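Local coordinates for MTH169 (Methanobacterium thermoautotrophicum, PDB 1GTD), which is a small alpha/beta protein of the PurS family that assembles from four copies of its chain, at residues M62-L67 / H73-S78; R25-A28 / E33-D36. All coordinates share one frame; numbering follows the deposited sequence.

Contact 1: M62-L67 / H73-S78; sequences MCQRLL and HDYDVS
Cys63 on helix 62-67 and Tyr75 on strand 73-78 set the register, with their CA atoms 8.1 Å apart; the axes of the two segments approach to 10.8 Å and run at 127° to one another. The helix ends in a wider pi-type turn, in which Leu67 N bonds to Met62 O at 3.0 Å. Tyr75 carries most of the contact. Its CG sits between the backbone N and the carbonyl carbon (chi1 59°), which sends the ring out to the helix. Cys63 CB meets Tyr75 CE1 at 3.4 Å, and Cys63 SG lies 4.5 Å from the centroid of the Tyr75 ring, an oblique sulfur-aromatic contact. The same SG of Cys63 reaches Val77 CG2 at 4.0 Å, so the sulfur touches two side chains of the strand. At the ring edge, the bent side chain of Gln64 brings NE2 to Tyr75 OH (2.7 Å). The hydroxyl lies almost in the amide plane, but the N-H···O angle of 139° makes the bond noticeably bent. Glu60 makes a further, weak bond to this hydroxyl. The phenol therefore combines an apolar flank against Cys63 with a polar end held by Gln64, which probably limits rotation of the ring and joins helix to sheet.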
loop_
_atom_site.group_PDB
_atom_site.type_symbol
_atom_site.label_atom_id
_atom_site.label_comp_id
_atom_site.label_asym_id
_atom_site.label_seq_id
_atom_site.Cartn_x
_atom_site.Cartn_y
_atom_site.Cartn_z
HETATM N N MSE B 62 -0.941 -20.016 3.891
HETATM C CA MSE B 62 -0.981 -18.590 4.175
HETATM C C MSE B 62 -1.041 -17.755 2.903
HETATM O O MSE B 62 -1.752 -16.749 2.845
HETATM C CB MSE B 62 0.242 -18.190 4.998
HETATM C CG MSE B 62 0.277 -18.820 6.379
HETATM SE SE MSE B 62 1.894 -18.400 7.355
HETATM C CE MSE B 62 2.682 -17.229 6.039
ATOM N N CYS B 63 -0.291 -18.166 1.888
ATOM C CA CYS B 63 -0.286 -17.447 0.617
ATOM C C CYS B 63 -1.632 -17.594 -0.076
ATOM O O CYS B 63 -2.160 -16.640 -0.636
ATOM C CB CYS B 63 0.814 -17.980 -0.306
ATOM S SG CYS B 63 2.514 -17.614 0.220
ATOM N N GLN B 64 -2.187 -18.798 -0.026
ATOM C CA GLN B 64 -3.467 -19.084 -0.665
ATOM C C GLN B 64 -4.669 -18.349 -0.055
ATOM O O GLN B 64 -5.578 -17.919 -0.775
ATOM C CB GLN B 64 -3.746 -20.596 -0.621
ATOM C CG GLN B 64 -2.852 -21.463 -1.500
ATOM C CD GLN B 64 -3.169 -21.321 -2.969
ATOM O OE1 GLN B 64 -4.284 -21.612 -3.408
ATOM N NE2 GLN B 64 -2.191 -20.867 -3.743
ATOM N N ARG B 65 -4.672 -18.199 1.265
ATOM C CA ARG B 65 -5.800 -17.571 1.939
ATOM C C ARG B 65 -5.557 -16.235 2.617
ATOM O O ARG B 65 -6.449 -15.728 3.295
ATOM C CB ARG B 65 -6.346 -18.527 3.000
ATOM C CG ARG B 65 -5.382 -18.719 4.178
ATOM C CD ARG B 65 -6.082 -19.247 5.423
ATOM N NE ARG B 65 -6.684 -20.563 5.218
ATOM C CZ ARG B 65 -5.995 -21.684 5.017
ATOM N NH1 ARG B 65 -4.668 -21.657 4.993
ATOM N NH2 ARG B 65 -6.633 -22.837 4.845
ATOM N N LEU B 66 -4.380 -15.646 2.450
ATOM C CA LEU B 66 -4.125 -14.400 3.148
ATOM C C LEU B 66 -3.201 -13.421 2.415
ATOM O O LEU B 66 -3.606 -12.314 2.064
ATOM C CB LEU B 66 -3.545 -14.752 4.520
ATOM C CG LEU B 66 -3.865 -13.962 5.790
ATOM C CD1 LEU B 66 -3.219 -12.581 5.747
ATOM C CD2 LEU B 66 -5.380 -13.876 5.949
ATOM N N LEU B 67 -1.966 -13.838 2.169
ATOM C CA LEU B 67 -0.989 -12.967 1.541
ATOM C C LEU B 67 -1.291 -12.482 0.130
ATOM O O LEU B 67 -1.013 -11.326 -0.193
ATOM C CB LEU B 67 0.382 -13.640 1.581
ATOM C CG LEU B 67 0.738 -14.175 2.974
ATOM C CD1 LEU B 67 2.103 -14.850 2.912
ATOM C CD2 LEU B 67 0.727 -13.034 4.017
ATOM N N HIS B 73 -1.898 -12.832 -8.652
ATOM C CA HIS B 73 -0.496 -12.760 -8.203
ATOM C C HIS B 73 0.343 -14.002 -8.479
ATOM O O HIS B 73 -0.149 -15.124 -8.427
ATOM C CB HIS B 73 -0.391 -12.510 -6.690
ATOM C CG HIS B 73 -1.039 -11.247 -6.232
ATOM N ND1 HIS B 73 -2.282 -11.221 -5.637
ATOM C CD2 HIS B 73 -0.619 -9.961 -6.288
ATOM C CE1 HIS B 73 -2.599 -9.973 -5.345
ATOM N NE2 HIS B 73 -1.608 -9.189 -5.730
ATOM N N ASP B 74 1.616 -13.775 -8.776
ATOM C CA ASP B 74 2.592 -14.846 -8.969
ATOM C C ASP B 74 3.383 -14.695 -7.671
ATOM O O ASP B 74 3.712 -13.567 -7.287
ATOM C CB ASP B 74 3.556 -14.558 -10.136
ATOM C CG ASP B 74 2.993 -14.940 -11.498
ATOM O OD1 ASP B 74 2.258 -15.946 -11.597
ATOM O OD2 ASP B 74 3.320 -14.238 -12.483
ATOM N N TYR B 75 3.677 -15.789 -6.977
ATOM C CA TYR B 75 4.450 -15.648 -5.757
ATOM C C TYR B 75 5.578 -16.653 -5.636
ATOM O O TYR B 75 5.574 -17.687 -6.296
ATOM C CB TYR B 75 3.537 -15.694 -4.534
ATOM C CG TYR B 75 2.727 -16.954 -4.373
ATOM C CD1 TYR B 75 3.058 -17.896 -3.395
ATOM C CD2 TYR B 75 1.616 -17.198 -5.180
ATOM C CE1 TYR B 75 2.299 -19.051 -3.220
ATOM C CE2 TYR B 75 0.850 -18.352 -5.019
ATOM C CZ TYR B 75 1.196 -19.272 -4.035
ATOM O OH TYR B 75 0.438 -20.405 -3.862
ATOM N N ASP B 76 6.565 -16.306 -4.815
ATOM C CA ASP B 76 7.741 -17.135 -4.560
ATOM C C ASP B 76 7.862 -17.354 -3.069
ATOM O O ASP B 76 7.603 -16.449 -2.273
ATOM C CB ASP B 76 9.013 -16.429 -5.024
ATOM C CG ASP B 76 9.322 -16.680 -6.464
ATOM O OD1 ASP B 76 10.037 -17.666 -6.739
ATOM O OD2 ASP B 76 8.849 -15.900 -7.321
ATOM N N VAL B 77 8.265 -18.554 -2.686
ATOM C CA VAL B 77 8.456 -18.855 -1.282
ATOM C C VAL B 77 9.811 -19.519 -1.122
ATOM O O VAL B 77 10.108 -20.520 -1.786
ATOM C CB VAL B 77 7.360 -19.790 -0.740
ATOM C CG1 VAL B 77 7.625 -20.089 0.735
ATOM C CG2 VAL B 77 5.998 -19.139 -0.898
ATOM N N SER B 78 10.646 -18.935 -0.269
ATOM C CA SER B 78 11.967 -19.485 -0.002
ATOM C C SER B 78 12.047 -19.752 1.492
ATOM O O SER B 78 11.689 -18.904 2.305
ATOM C CB SER B 78 13.069 -18.503 -0.423
ATOM O OG SER B 78 13.079 -17.348 0.400
#

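Contact 2: R25-A28 / E33-D36; sequences RALA and EVED
Leu27 and Val34 make the apolar part of this contact, where helix 25-28 faces the segment 33-36 that follows after a short turn. Leu27 CD1 touches Val34 CG2 at 3.5 Å, one methyl against another, with the two side chains slanting across each other. Leu27 holds CG beside its backbone N, and from there CD1 extends away from CA (chi2 -175°), carrying this methyl to the valine. Both residues are buried with help from the second subunit: Met62 of that chain packs on Leu27, and its Phe45 packs on Val34.

The second kind of contact is carboxylate against methyl. The backbones come nearest here, Ala28 CA lying 4.8 Å from Glu33 CA. Glu33 folds back through a bend at chi2 (72°), so that its carboxylate comes alongside Ala28 CB, with OE2 at 3.8 Å and OE1 at 4.0 Å. This is van der Waals packing at an exposed margin, and the two segments exchange no hydrogen bonds.

Val34 and Glu35 pair antiparallel with a strand of the second subunit. The arrangement is thus a tight helix-turn-strand connection at the end of helix 18-30, and its short strand 34-35 carries on the beta sheet of that neighbouring chain.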
loop_
_atom_site.group_PDB
_atom_site.type_symbol
_atom_site.label_atom_id
_atom_site.label_comp_id
_atom_site.label_asym_id
_atom_site.label_seq_id
_atom_site.Cartn_x
_atom_site.Cartn_y
_atom_site.Cartn_z
ATOM N N ARG B 25 4.651 7.329 -14.233
ATOM C CA ARG B 25 4.146 8.615 -14.689
ATOM C C ARG B 25 4.764 9.769 -13.908
ATOM O O ARG B 25 5.183 10.774 -14.489
ATOM C CB ARG B 25 2.626 8.670 -14.551
ATOM C CG ARG B 25 2.056 10.077 -14.690
ATOM C CD ARG B 25 0.572 10.062 -15.028
ATOM N NE ARG B 25 0.075 11.417 -15.251
ATOM C CZ ARG B 25 -0.126 12.302 -14.279
ATOM N NH1 ARG B 25 0.122 11.970 -13.019
ATOM N NH2 ARG B 25 -0.569 13.519 -14.564
ATOM N N ALA B 26 4.810 9.621 -12.588
ATOM C CA ALA B 26 5.367 10.648 -11.723
ATOM C C ALA B 26 6.823 10.876 -12.077
ATOM O O ALA B 26 7.281 12.017 -12.111
ATOM C CB ALA B 26 5.240 10.228 -10.269
ATOM N N LEU B 27 7.554 9.794 -12.344
ATOM C CA LEU B 27 8.962 9.924 -12.704
ATOM C C LEU B 27 9.091 10.698 -14.012
ATOM O O LEU B 27 9.875 11.634 -14.114
ATOM C CB LEU B 27 9.631 8.541 -12.828
ATOM C CG LEU B 27 9.812 7.747 -11.517
ATOM C CD1 LEU B 27 10.602 6.462 -11.774
ATOM C CD2 LEU B 27 10.532 8.614 -10.474
ATOM N N ALA B 28 8.315 10.306 -15.015
ATOM C CA ALA B 28 8.352 10.984 -16.305
ATOM C C ALA B 28 8.184 12.487 -16.107
ATOM O O ALA B 28 8.928 13.281 -16.676
ATOM C CB ALA B 28 7.249 10.446 -17.210
ATOM N N GLU B 33 12.698 9.268 -17.395
ATOM C CA GLU B 33 11.872 8.414 -18.238
ATOM C C GLU B 33 12.252 6.948 -18.068
ATOM O O GLU B 33 13.295 6.499 -18.541
ATOM C CB GLU B 33 12.019 8.804 -19.709
ATOM C CG GLU B 33 10.904 8.260 -20.578
ATOM C CD GLU B 33 9.590 8.989 -20.339
ATOM O OE1 GLU B 33 8.527 8.320 -20.309
ATOM O OE2 GLU B 33 9.622 10.235 -20.188
ATOM N N VAL B 34 11.395 6.199 -17.389
ATOM C CA VAL B 34 11.664 4.792 -17.163
ATOM C C VAL B 34 10.581 3.933 -17.802
ATOM O O VAL B 34 9.452 4.378 -18.004
ATOM C CB VAL B 34 11.769 4.494 -15.642
ATOM C CG1 VAL B 34 12.986 5.209 -15.059
ATOM C CG2 VAL B 34 10.511 4.966 -14.925
ATOM N N GLU B 35 10.927 2.699 -18.133
ATOM C CA GLU B 35 9.960 1.812 -18.747
ATOM C C GLU B 35 9.795 0.531 -17.966
ATOM O O GLU B 35 10.589 0.214 -17.088
ATOM C CB GLU B 35 10.389 1.484 -20.170
ATOM C CG GLU B 35 10.342 2.666 -21.106
ATOM C CD GLU B 35 11.204 2.452 -22.333
ATOM O OE1 GLU B 35 10.982 1.452 -23.055
ATOM O OE2 GLU B 35 12.112 3.282 -22.572
ATOM N N ASP B 36 8.747 -0.204 -18.301
ATOM C CA ASP B 36 8.470 -1.477 -17.665
ATOM C C ASP B 36 8.514 -1.452 -16.150
ATOM O O ASP B 36 8.896 -2.446 -15.530
ATOM C CB ASP B 36 9.451 -2.526 -18.175
ATOM C CG ASP B 36 9.346 -2.724 -19.663
ATOM O OD1 ASP B 36 8.198 -2.851 -20.143
ATOM O OD2 ASP B 36 10.396 -2.755 -20.344
#

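Contact 2 lies on an outlying arm of the chain, its centre about 22 Å from the centre of the chain, against about 7 Å for the centre of contact 1. The two centres are about 28 Å apart and the nearest atoms about 13 Å, so within one chain they do not touch; they follow in series along the sequence. The assembly instead brings the region of contact 1 in one chain against that of contact 2 in another. Helix 62-67 receives Ile23, Leu30 and Tyr32 of the second subunit. Toward the third subunit, Gln64 O accepts a hydrogen bond from Arg25 NH1 of that chain, and Arg25 makes the matching hydrogen bond to Gln64 O there.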